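PDB 5I7I: TRAP solute Binding Protein from Uncultured marine bacterium, which binds aromatic acids such as 3-hydroxybenzoate and probably delivers them to a TRAP transporter for uptake. Local coordinates for residues K148-I156 against E219-V227. Sequence-based numbering, arbitrary orientation.
Sequences KIHTKEKVI and ELTKAHTTV
Thr225 OG1 is gripped from two directions: it donates to Ile156 O at 2.7 Å and accepts a hydrogen bond from a water that in turn takes the N-H of Ile156. With chi1 at -77°, OG1 stands beside the backbone N and anti to the carbonyl carbon, which brings it up to the loop folding back after Thr151. This loop, residues 152-156, lies over part of the sheet face that carries Ile149, Thr151, Ala223 and Thr225, at the last three of these. Thr151 OG1, at the end of the strand, donates to Lys154 O of the loop at 2.6 Å, and the methyl of Ala223 sits against that hydroxyl. A second water donates to Ile149 O and Thr151 OG1, and weakly to Ala223 O.

Beneath this layer, strands 148-151 and 223-227 run antiparallel. Ile149 and Thr225 form a hydrogen-bonded pair; Ile149 N reaches Thr225 O at 2.9 Å with an N-H...O angle of 180°. Thr151 faces both Lys222 and Ala223, a classic beta bulge, within which Lys222 N donates to Lys152 O at 3.1 Å, coming from above the carbonyl plane.

On the other face His150 and His224, a non-hydrogen-bonded pair, meet rim to rim with ring planes at 66°, and their ND1 atoms share a hydrogen bond of 2.7 Å that is nearly straight. His150 NE2 also bonds to Val207 O, on the next strand of the sheet, and Trp209 packs against both imidazoles; Val207 lines the pocket, and the bound 3-hydroxybenzoate lies about 9 Å from the His150 side chain. One ND1 must donate and the other accept, so the bond probably restrains the rotation of both rings, linking them to a strand that contributes Val207 to the pocket.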
loop_
_atom_site.group_PDB
_atom_site.type_symbol
_atom_site.label_atom_id
_atom_site.label_comp_id
_atom_site.label_asym_id
_atom_site.label_seq_id
_atom_site.Cartn_x
_atom_site.Cartn_y
_atom_site.Cartn_z
ATOM N N LYS A 148 4.504 10.341 -1.429
ATOM C CA LYS A 148 5.201 11.613 -1.418
ATOM C C LYS A 148 6.277 11.574 -0.338
ATOM O O LYS A 148 6.300 10.699 0.543
ATOM C CB LYS A 148 4.215 12.763 -1.195
ATOM C CG LYS A 148 3.262 13.037 -2.371
ATOM C CD LYS A 148 2.006 12.152 -2.415
ATOM C CE LYS A 148 1.213 12.377 -3.680
ATOM N NZ LYS A 148 0.074 11.429 -3.823
ATOM N N ILE A 149 7.181 12.553 -0.411
ATOM C CA ILE A 149 8.321 12.691 0.491
ATOM C C ILE A 149 8.002 13.774 1.504
ATOM O O ILE A 149 7.675 14.902 1.126
ATOM C CB ILE A 149 9.595 13.047 -0.298
ATOM C CG1 ILE A 149 9.944 11.943 -1.282
ATOM C CG2 ILE A 149 10.758 13.310 0.627
ATOM C CD1 ILE A 149 10.961 12.339 -2.335
ATOM N N HIS A 150 8.158 13.455 2.782
ATOM C CA HIS A 150 7.803 14.366 3.857
ATOM C C HIS A 150 8.986 14.548 4.790
ATOM O O HIS A 150 9.616 13.569 5.214
ATOM C CB HIS A 150 6.603 13.816 4.616
ATOM C CG HIS A 150 5.508 13.378 3.702
ATOM N ND1 HIS A 150 4.605 14.254 3.145
ATOM C CD2 HIS A 150 5.204 12.161 3.207
ATOM C CE1 HIS A 150 3.782 13.588 2.357
ATOM N NE2 HIS A 150 4.134 12.318 2.370
ATOM N N THR A 151 9.270 15.797 5.107
ATOM C CA THR A 151 10.309 16.167 6.048
ATOM C C THR A 151 9.764 17.227 6.997
ATOM O O THR A 151 8.761 17.888 6.718
ATOM C CB THR A 151 11.532 16.687 5.314
ATOM O OG1 THR A 151 11.098 17.700 4.413
ATOM C CG2 THR A 151 12.167 15.569 4.516
ATOM N N LYS A 152 10.445 17.412 8.119
ATOM C CA LYS A 152 9.957 18.356 9.113
ATOM C C LYS A 152 9.885 19.766 8.533
ATOM O O LYS A 152 8.856 20.447 8.657
ATOM C CB LYS A 152 10.831 18.289 10.374
ATOM C CG LYS A 152 10.669 16.975 11.149
ATOM C CD LYS A 152 11.455 16.996 12.438
ATOM C CE LYS A 152 11.212 15.737 13.231
ATOM N NZ LYS A 152 11.782 15.860 14.597
ATOM N N GLU A 153 10.962 20.221 7.892
ATOM C CA GLU A 153 11.010 21.589 7.383
ATOM C C GLU A 153 11.807 21.740 6.092
ATOM O O GLU A 153 11.578 22.696 5.342
ATOM C CB GLU A 153 11.585 22.535 8.444
ATOM C CG GLU A 153 12.989 22.160 8.911
ATOM C CD GLU A 153 13.499 23.050 10.038
ATOM O OE1 GLU A 153 12.794 24.019 10.398
ATOM O OE2 GLU A 153 14.602 22.777 10.566
ATOM N N LYS A 154 12.747 20.839 5.815
ATOM C CA LYS A 154 13.668 21.032 4.699
ATOM C C LYS A 154 12.985 20.647 3.393
ATOM O O LYS A 154 12.497 19.524 3.244
ATOM C CB LYS A 154 14.911 20.174 4.902
ATOM C CG LYS A 154 15.942 20.315 3.803
ATOM C CD LYS A 154 17.132 19.403 4.074
ATOM C CE LYS A 154 18.199 19.547 3.017
ATOM N NZ LYS A 154 19.215 18.469 3.214
ATOM N N VAL A 155 12.950 21.564 2.436
ATOM C CA VAL A 155 12.354 21.235 1.149
ATOM C C VAL A 155 13.272 20.277 0.404
ATOM O O VAL A 155 14.478 20.519 0.283
ATOM C CB VAL A 155 12.112 22.503 0.323
ATOM C CG1 VAL A 155 11.610 22.140 -1.074
ATOM C CG2 VAL A 155 11.126 23.414 1.033
ATOM N N ILE A 156 12.702 19.216 -0.139
ATOM C CA ILE A 156 13.451 18.241 -0.925
ATOM C C ILE A 156 13.291 18.629 -2.393
ATOM O O ILE A 156 12.264 18.359 -3.024
ATOM C CB ILE A 156 13.023 16.800 -0.638
ATOM C CG1 ILE A 156 13.183 16.476 0.851
ATOM C CG2 ILE A 156 13.828 15.831 -1.503
ATOM C CD1 ILE A 156 14.576 16.684 1.415
ATOM N N GLU A 219 0.824 17.446 10.613
ATOM C CA GLU A 219 1.249 18.425 11.604
ATOM C C GLU A 219 2.732 18.302 11.901
ATOM O O GLU A 219 3.398 19.317 12.123
ATOM C CB GLU A 219 0.436 18.270 12.900
ATOM C CG GLU A 219 -1.054 18.570 12.719
ATOM C CD GLU A 219 -1.866 18.399 14.001
ATOM O OE1 GLU A 219 -1.338 17.866 14.998
ATOM O OE2 GLU A 219 -3.047 18.812 14.011
ATOM N N LEU A 220 3.265 17.081 11.870
ATOM C CA LEU A 220 4.638 16.827 12.260
ATOM C C LEU A 220 5.620 16.999 11.114
ATOM O O LEU A 220 6.822 17.122 11.362
ATOM C CB LEU A 220 4.745 15.419 12.846
ATOM C CG LEU A 220 3.932 15.195 14.110
ATOM C CD1 LEU A 220 3.848 13.725 14.423
ATOM C CD2 LEU A 220 4.549 15.938 15.271
ATOM N N THR A 221 5.142 17.015 9.872
ATOM C CA THR A 221 5.976 17.355 8.730
ATOM C C THR A 221 5.313 18.480 7.953
ATOM O O THR A 221 4.118 18.404 7.653
ATOM C CB THR A 221 6.240 16.152 7.807
ATOM O OG1 THR A 221 5.018 15.594 7.301
ATOM C CG2 THR A 221 7.051 15.094 8.535
ATOM N N LYS A 222 6.076 19.526 7.654
ATOM C CA LYS A 222 5.556 20.666 6.926
ATOM C C LYS A 222 6.120 20.797 5.529
ATOM O O LYS A 222 5.621 21.615 4.755
ATOM C CB LYS A 222 5.830 21.957 7.705
ATOM C CG LYS A 222 5.122 22.019 9.048
ATOM C CD LYS A 222 3.604 22.070 8.888
ATOM C CE LYS A 222 2.890 22.071 10.223
ATOM N NZ LYS A 222 3.486 23.080 11.123
ATOM N N ALA A 223 7.133 20.025 5.169
ATOM C CA ALA A 223 7.677 20.072 3.822
ATOM C C ALA A 223 7.342 18.781 3.096
ATOM O O ALA A 223 7.577 17.686 3.614
ATOM C CB ALA A 223 9.185 20.288 3.851
ATOM N N HIS A 224 6.785 18.910 1.898
ATOM C CA HIS A 224 6.270 17.781 1.147
ATOM C C HIS A 224 6.695 17.911 -0.302
ATOM O O HIS A 224 6.578 18.986 -0.896
ATOM C CB HIS A 224 4.746 17.741 1.248
ATOM C CG HIS A 224 4.242 17.936 2.639
ATOM N ND1 HIS A 224 4.279 16.940 3.582
ATOM C CD2 HIS A 224 3.723 19.017 3.259
ATOM C CE1 HIS A 224 3.806 17.394 4.728
ATOM N NE2 HIS A 224 3.462 18.655 4.562
ATOM N N THR A 225 7.204 16.813 -0.855
ATOM C CA THR A 225 7.643 16.770 -2.241
ATOM C C THR A 225 6.957 15.631 -2.970
ATOM O O THR A 225 6.867 14.511 -2.459
ATOM C CB THR A 225 9.167 16.666 -2.345
ATOM O OG1 THR A 225 9.712 17.956 -2.094
ATOM C CG2 THR A 225 9.632 16.213 -3.727
ATOM N N THR A 226 6.474 15.928 -4.154
ATOM C CA THR A 226 5.927 14.943 -5.058
ATOM C C THR A 226 6.711 15.006 -6.364
ATOM O O THR A 226 7.704 15.724 -6.476
ATOM C CB THR A 226 4.422 15.149 -5.241
ATOM O OG1 THR A 226 3.897 13.997 -5.899
ATOM C CG2 THR A 226 4.120 16.396 -6.074
ATOM N N VAL A 227 6.266 14.251 -7.356
ATOM C CA VAL A 227 6.902 14.297 -8.665
ATOM C C VAL A 227 5.862 14.640 -9.712
ATOM O O VAL A 227 4.698 14.231 -9.621
ATOM C CB VAL A 227 7.666 13.013 -9.042
ATOM C CG1 VAL A 227 8.774 12.732 -8.043
ATOM C CG2 VAL A 227 6.722 11.845 -9.121
HETATM O O HOH W 1 9.932 16.864 1.939
HETATM O O HOH W 2 9.847 19.095 0.359
#